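Local coordinates for protein ribose 5-phosphate isomerase, putative (Trypanosoma brucei brucei, PDB 6FXS) that probably interconverts ribose 5-phosphate and ribulose 5-phosphate as a sugar-phosphate isomerase of the RpiB/LacAB type, at residues B[101-113]-B[121-133]. Sequence-based numbering, arbitrary orientation.
Sequences KVPGIRAALCFDH and QHNDANVVCLGER
Strands 107-109 and 127-131 run parallel, their axes 4.5 Å apart and 29° askew, with Ala-108 hydrogen-bonded to the neighbouring strand through both its N and its O: Ala-108 N donates to Val-127 O at 2.8 Å and Ala-108 O accepts from Cys-129 N. Cys-110 N then reaches Cys-129 O at 3.1 Å, and beyond it a water bridges Cys-110 O and Gly-131 N where the strands part. On the face covered by helix 93-100 the CB of Ala-107 sits against Val-127 CB at 3.8 Å and near the sulfur of Cys-129; on the other, Ala-108 CB meets Ala-125 CB and Val-128 CG2 lies against Cys-110 SG, with helix 113-121 packed on Ala-108 and Cys-110. That helix forms the connection of a beta-alpha-beta crossover, and 107-109 is the edge strand of this chain's five-stranded Rossmann-like parallel sheet. Ahead of the strands, the amide of Asn-126 spans the loop: OD1 takes Arg-106 N at 2.9 Å, while ND2 donates to Gly-104 O in both the amide and carbonyl planes. Arg-106, bent at chi3 (-56°), lays its guanidinium edge on the turn after helix 113-121. NE and NH2 of Arg-106 both grip Asp-124 O, NH2 in the carbonyl plane at 2.8 Å and NE from above it. Arg-106 NH2 also makes a long salt bridge to Asp-124 OD2 at 3.4 Å; the carboxylate's other oxygen, OD1, pairs with Arg-120.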
loop_
_atom_site.group_PDB
_atom_site.type_symbol
_atom_site.label_atom_id
_atom_site.label_comp_id
_atom_site.label_asym_id
_atom_site.label_seq_id
_atom_site.Cartn_x
_atom_site.Cartn_y
_atom_site.Cartn_z
ATOM N N LYS B 101 20.984 -4.864 -12.070
ATOM C CA LYS B 101 22.342 -5.299 -12.342
ATOM C C LYS B 101 22.897 -4.864 -13.705
ATOM O O LYS B 101 24.077 -4.849 -13.880
ATOM C CB LYS B 101 22.426 -6.808 -12.243
ATOM C CG LYS B 101 22.060 -7.315 -10.889
ATOM C CD LYS B 101 22.922 -6.717 -9.801
ATOM C CE LYS B 101 22.539 -7.352 -8.439
ATOM N NZ LYS B 101 23.602 -6.918 -7.541
ATOM N N VAL B 102 22.057 -4.461 -14.622
ATOM C CA VAL B 102 22.495 -4.005 -15.926
ATOM C C VAL B 102 22.902 -2.533 -15.989
ATOM O O VAL B 102 22.136 -1.663 -15.585
ATOM C CB VAL B 102 21.391 -4.326 -16.948
ATOM C CG1 VAL B 102 21.877 -4.027 -18.366
ATOM C CG2 VAL B 102 21.007 -5.803 -16.788
ATOM N N PRO B 103 24.129 -2.228 -16.479
ATOM C CA PRO B 103 24.540 -0.853 -16.478
ATOM C C PRO B 103 23.649 -0.022 -17.357
ATOM O O PRO B 103 23.227 -0.502 -18.426
ATOM C CB PRO B 103 25.987 -0.892 -17.012
ATOM C CG PRO B 103 26.428 -2.300 -16.827
ATOM C CD PRO B 103 25.226 -3.142 -16.879
ATOM N N GLY B 104 23.312 1.183 -16.885
ATOM C CA GLY B 104 22.419 2.122 -17.628
ATOM C C GLY B 104 20.976 1.932 -17.130
ATOM O O GLY B 104 20.099 2.665 -17.535
ATOM N N ILE B 105 20.677 0.876 -16.363
ATOM C CA ILE B 105 19.301 0.655 -15.951
ATOM C C ILE B 105 19.014 1.276 -14.530
ATOM O O ILE B 105 19.819 1.192 -13.640
ATOM C CB ILE B 105 18.925 -0.822 -15.958
ATOM C CG1 ILE B 105 18.953 -1.370 -17.401
ATOM C CG2 ILE B 105 17.554 -1.098 -15.323
ATOM C CD1 ILE B 105 18.247 -0.549 -18.439
ATOM N N ARG B 106 17.848 1.824 -14.420
ATOM C CA ARG B 106 17.255 2.421 -13.224
ATOM C C ARG B 106 15.870 1.850 -13.144
ATOM O O ARG B 106 14.925 2.406 -13.655
ATOM C CB ARG B 106 17.249 3.939 -13.346
ATOM C CG ARG B 106 18.665 4.545 -13.340
ATOM C CD ARG B 106 18.645 6.063 -13.457
ATOM N NE ARG B 106 17.915 6.513 -14.637
ATOM C CZ ARG B 106 18.396 6.587 -15.885
ATOM N NH1 ARG B 106 19.639 6.212 -16.204
ATOM N NH2 ARG B 106 17.585 6.955 -16.840
ATOM N N ALA B 107 15.756 0.719 -12.453
ATOM C CA ALA B 107 14.534 -0.029 -12.378
ATOM C C ALA B 107 13.879 0.247 -11.019
ATOM O O ALA B 107 14.481 -0.018 -9.946
ATOM C CB ALA B 107 14.821 -1.545 -12.564
ATOM N N ALA B 108 12.633 0.709 -11.115
ATOM C CA ALA B 108 11.848 1.118 -9.991
ATOM C C ALA B 108 10.681 0.151 -9.706
ATOM O O ALA B 108 9.774 0.007 -10.497
ATOM C CB ALA B 108 11.279 2.492 -10.215
ATOM N N LEU B 109 10.691 -0.413 -8.507
ATOM C CA LEU B 109 9.502 -1.128 -7.952
ATOM C C LEU B 109 8.481 -0.111 -7.535
ATOM O O LEU B 109 8.756 0.690 -6.641
ATOM C CB LEU B 109 9.926 -2.022 -6.758
ATOM C CG LEU B 109 8.796 -3.077 -6.532
ATOM C CD1 LEU B 109 9.431 -4.164 -5.761
ATOM C CD2 LEU B 109 7.629 -2.470 -5.704
ATOM N N CYS B 110 7.308 -0.102 -8.183
ATOM C CA CYS B 110 6.237 0.840 -7.880
ATOM C C CYS B 110 4.992 0.108 -7.481
ATOM O O CYS B 110 4.674 -0.960 -8.037
ATOM C CB CYS B 110 5.931 1.744 -9.108
ATOM S SG CYS B 110 7.363 2.735 -9.610
ATOM N N PHE B 111 4.258 0.698 -6.535
ATOM C CA PHE B 111 3.066 0.125 -5.993
ATOM C C PHE B 111 1.920 1.055 -5.838
ATOM O O PHE B 111 0.881 0.655 -5.361
ATOM C CB PHE B 111 3.422 -0.581 -4.652
ATOM C CG PHE B 111 3.923 0.335 -3.584
ATOM C CD1 PHE B 111 2.997 1.069 -2.810
ATOM C CD2 PHE B 111 5.296 0.574 -3.420
ATOM C CE1 PHE B 111 3.460 1.928 -1.786
ATOM C CE2 PHE B 111 5.745 1.433 -2.400
ATOM C CZ PHE B 111 4.837 2.097 -1.598
ATOM N N ASP B 112 2.044 2.269 -6.331
ATOM C CA ASP B 112 0.964 3.234 -6.260
ATOM C C ASP B 112 1.265 4.418 -7.176
ATOM O O ASP B 112 2.331 4.453 -7.811
ATOM C CB ASP B 112 0.657 3.682 -4.773
ATOM C CG ASP B 112 1.670 4.713 -4.230
ATOM O OD1 ASP B 112 2.840 4.710 -4.697
ATOM O OD2 ASP B 112 1.290 5.499 -3.273
ATOM N N HIS B 113 0.356 5.379 -7.234
ATOM C CA HIS B 113 0.563 6.573 -8.068
ATOM C C HIS B 113 1.812 7.355 -7.701
ATOM O O HIS B 113 2.614 7.709 -8.557
ATOM C CB HIS B 113 -0.693 7.412 -8.031
ATOM C CG HIS B 113 -0.670 8.633 -8.899
ATOM N ND1 HIS B 113 -0.388 9.886 -8.401
ATOM C CD2 HIS B 113 -0.906 8.794 -10.235
ATOM C CE1 HIS B 113 -0.518 10.781 -9.383
ATOM N NE2 HIS B 113 -0.802 10.136 -10.513
ATOM N N GLN B 121 10.096 11.231 -11.980
ATOM C CA GLN B 121 10.468 12.631 -11.705
ATOM C C GLN B 121 11.830 12.788 -11.068
ATOM O O GLN B 121 12.613 13.671 -11.447
ATOM C CB GLN B 121 9.423 13.272 -10.789
ATOM C CG GLN B 121 8.143 13.676 -11.471
ATOM C CD GLN B 121 8.256 15.103 -11.998
ATOM O OE1 GLN B 121 8.338 15.386 -13.256
ATOM N NE2 GLN B 121 8.327 16.028 -11.051
ATOM N N HIS B 122 12.154 11.915 -10.124
ATOM C CA HIS B 122 13.447 11.940 -9.446
ATOM C C HIS B 122 14.478 10.950 -9.954
ATOM O O HIS B 122 15.692 11.285 -9.960
ATOM C CB HIS B 122 13.272 11.716 -7.909
ATOM C CG HIS B 122 12.720 12.911 -7.198
ATOM N ND1 HIS B 122 12.608 12.995 -5.815
ATOM C CD2 HIS B 122 12.305 14.112 -7.686
ATOM C CE1 HIS B 122 12.090 14.172 -5.493
ATOM N NE2 HIS B 122 11.904 14.881 -6.607
ATOM N N ASN B 123 14.081 9.729 -10.213
ATOM C CA ASN B 123 15.072 8.671 -10.546
ATOM C C ASN B 123 15.221 8.473 -12.078
ATOM O O ASN B 123 16.060 7.645 -12.503
ATOM C CB ASN B 123 14.718 7.352 -9.834
ATOM C CG ASN B 123 14.486 7.556 -8.324
ATOM O OD1 ASN B 123 13.349 7.524 -7.846
ATOM N ND2 ASN B 123 15.550 7.827 -7.611
ATOM N N ASP B 124 14.413 9.210 -12.871
ATOM C CA ASP B 124 14.311 9.002 -14.334
ATOM C C ASP B 124 14.314 7.504 -14.654
ATOM O O ASP B 124 15.099 7.026 -15.463
ATOM C CB ASP B 124 15.477 9.656 -15.021
ATOM C CG ASP B 124 15.285 9.820 -16.558
ATOM O OD1 ASP B 124 14.187 9.743 -17.109
ATOM O OD2 ASP B 124 16.300 10.088 -17.171
ATOM N N ALA B 125 13.518 6.780 -13.928
ATOM C CA ALA B 125 13.513 5.344 -14.014
ATOM C C ALA B 125 13.116 4.949 -15.494
ATOM O O ALA B 125 12.176 5.521 -16.075
ATOM C CB ALA B 125 12.559 4.735 -13.008
ATOM N N ASN B 126 13.846 3.975 -16.011
ATOM C CA ASN B 126 13.612 3.433 -17.364
ATOM C C ASN B 126 12.981 2.002 -17.403
ATOM O O ASN B 126 12.660 1.509 -18.481
ATOM C CB ASN B 126 14.887 3.596 -18.259
ATOM C CG ASN B 126 16.133 3.037 -17.663
ATOM O OD1 ASN B 126 16.105 2.208 -16.706
ATOM N ND2 ASN B 126 17.273 3.421 -18.242
ATOM N N VAL B 127 12.832 1.333 -16.248
ATOM C CA VAL B 127 12.148 0.091 -16.093
ATOM C C VAL B 127 11.255 0.195 -14.807
ATOM O O VAL B 127 11.727 0.685 -13.778
ATOM C CB VAL B 127 13.130 -1.096 -15.942
ATOM C CG1 VAL B 127 12.402 -2.413 -15.727
ATOM C CG2 VAL B 127 14.065 -1.174 -17.151
ATOM N N VAL B 128 9.971 -0.119 -14.927
ATOM C CA VAL B 128 9.054 -0.222 -13.789
ATOM C C VAL B 128 8.840 -1.704 -13.443
ATOM O O VAL B 128 8.602 -2.532 -14.348
ATOM C CB VAL B 128 7.732 0.508 -14.036
ATOM C CG1 VAL B 128 6.970 -0.064 -15.224
ATOM C CG2 VAL B 128 6.877 0.494 -12.778
ATOM N N CYS B 129 8.928 -2.056 -12.157
ATOM C CA CYS B 129 8.759 -3.445 -11.755
ATOM C C CYS B 129 7.529 -3.526 -10.886
ATOM O O CYS B 129 7.252 -2.595 -10.028
ATOM C CB CYS B 129 9.990 -3.911 -10.993
ATOM S SG CYS B 129 11.543 -3.776 -11.892
ATOM N N LEU B 130 6.724 -4.550 -11.159
ATOM C CA LEU B 130 5.366 -4.698 -10.619
ATOM C C LEU B 130 5.129 -6.079 -10.044
ATOM O O LEU B 130 5.749 -7.081 -10.523
ATOM C CB LEU B 130 4.373 -4.479 -11.720
ATOM C CG LEU B 130 4.549 -3.121 -12.446
ATOM C CD1 LEU B 130 3.612 -3.139 -13.628
ATOM C CD2 LEU B 130 4.174 -2.013 -11.513
ATOM N N GLY B 131 4.243 -6.139 -9.051
ATOM C CA GLY B 131 3.855 -7.408 -8.430
ATOM C C GLY B 131 2.424 -7.768 -8.759
ATOM O O GLY B 131 1.483 -7.060 -8.354
ATOM N N GLU B 132 2.267 -8.860 -9.493
ATOM C CA GLU B 132 0.968 -9.421 -9.784
ATOM C C GLU B 132 0.298 -9.987 -8.515
ATOM O O GLU B 132 -0.891 -9.936 -8.389
ATOM C CB GLU B 132 1.147 -10.574 -10.880
ATOM C CG GLU B 132 -0.104 -11.314 -11.249
ATOM C CD GLU B 132 -0.494 -12.438 -10.259
ATOM O OE1 GLU B 132 0.404 -12.902 -9.536
ATOM O OE2 GLU B 132 -1.711 -12.764 -10.162
ATOM N N ARG B 133 1.078 -10.496 -7.569
ATOM C CA ARG B 133 0.499 -11.059 -6.332
ATOM C C ARG B 133 0.106 -9.981 -5.309
ATOM O O ARG B 133 -0.720 -10.214 -4.425
ATOM C CB ARG B 133 1.489 -12.027 -5.703
ATOM C CG ARG B 133 1.866 -13.353 -6.418
ATOM C CD ARG B 133 0.727 -13.995 -7.214
ATOM N NE ARG B 133 -0.122 -14.835 -6.483
ATOM C CZ ARG B 133 -1.281 -15.341 -6.902
ATOM N NH1 ARG B 133 -1.782 -15.127 -8.129
ATOM N NH2 ARG B 133 -1.915 -16.105 -6.055
HETATM O O HOH W 1 3.640 -3.610 -7.578
#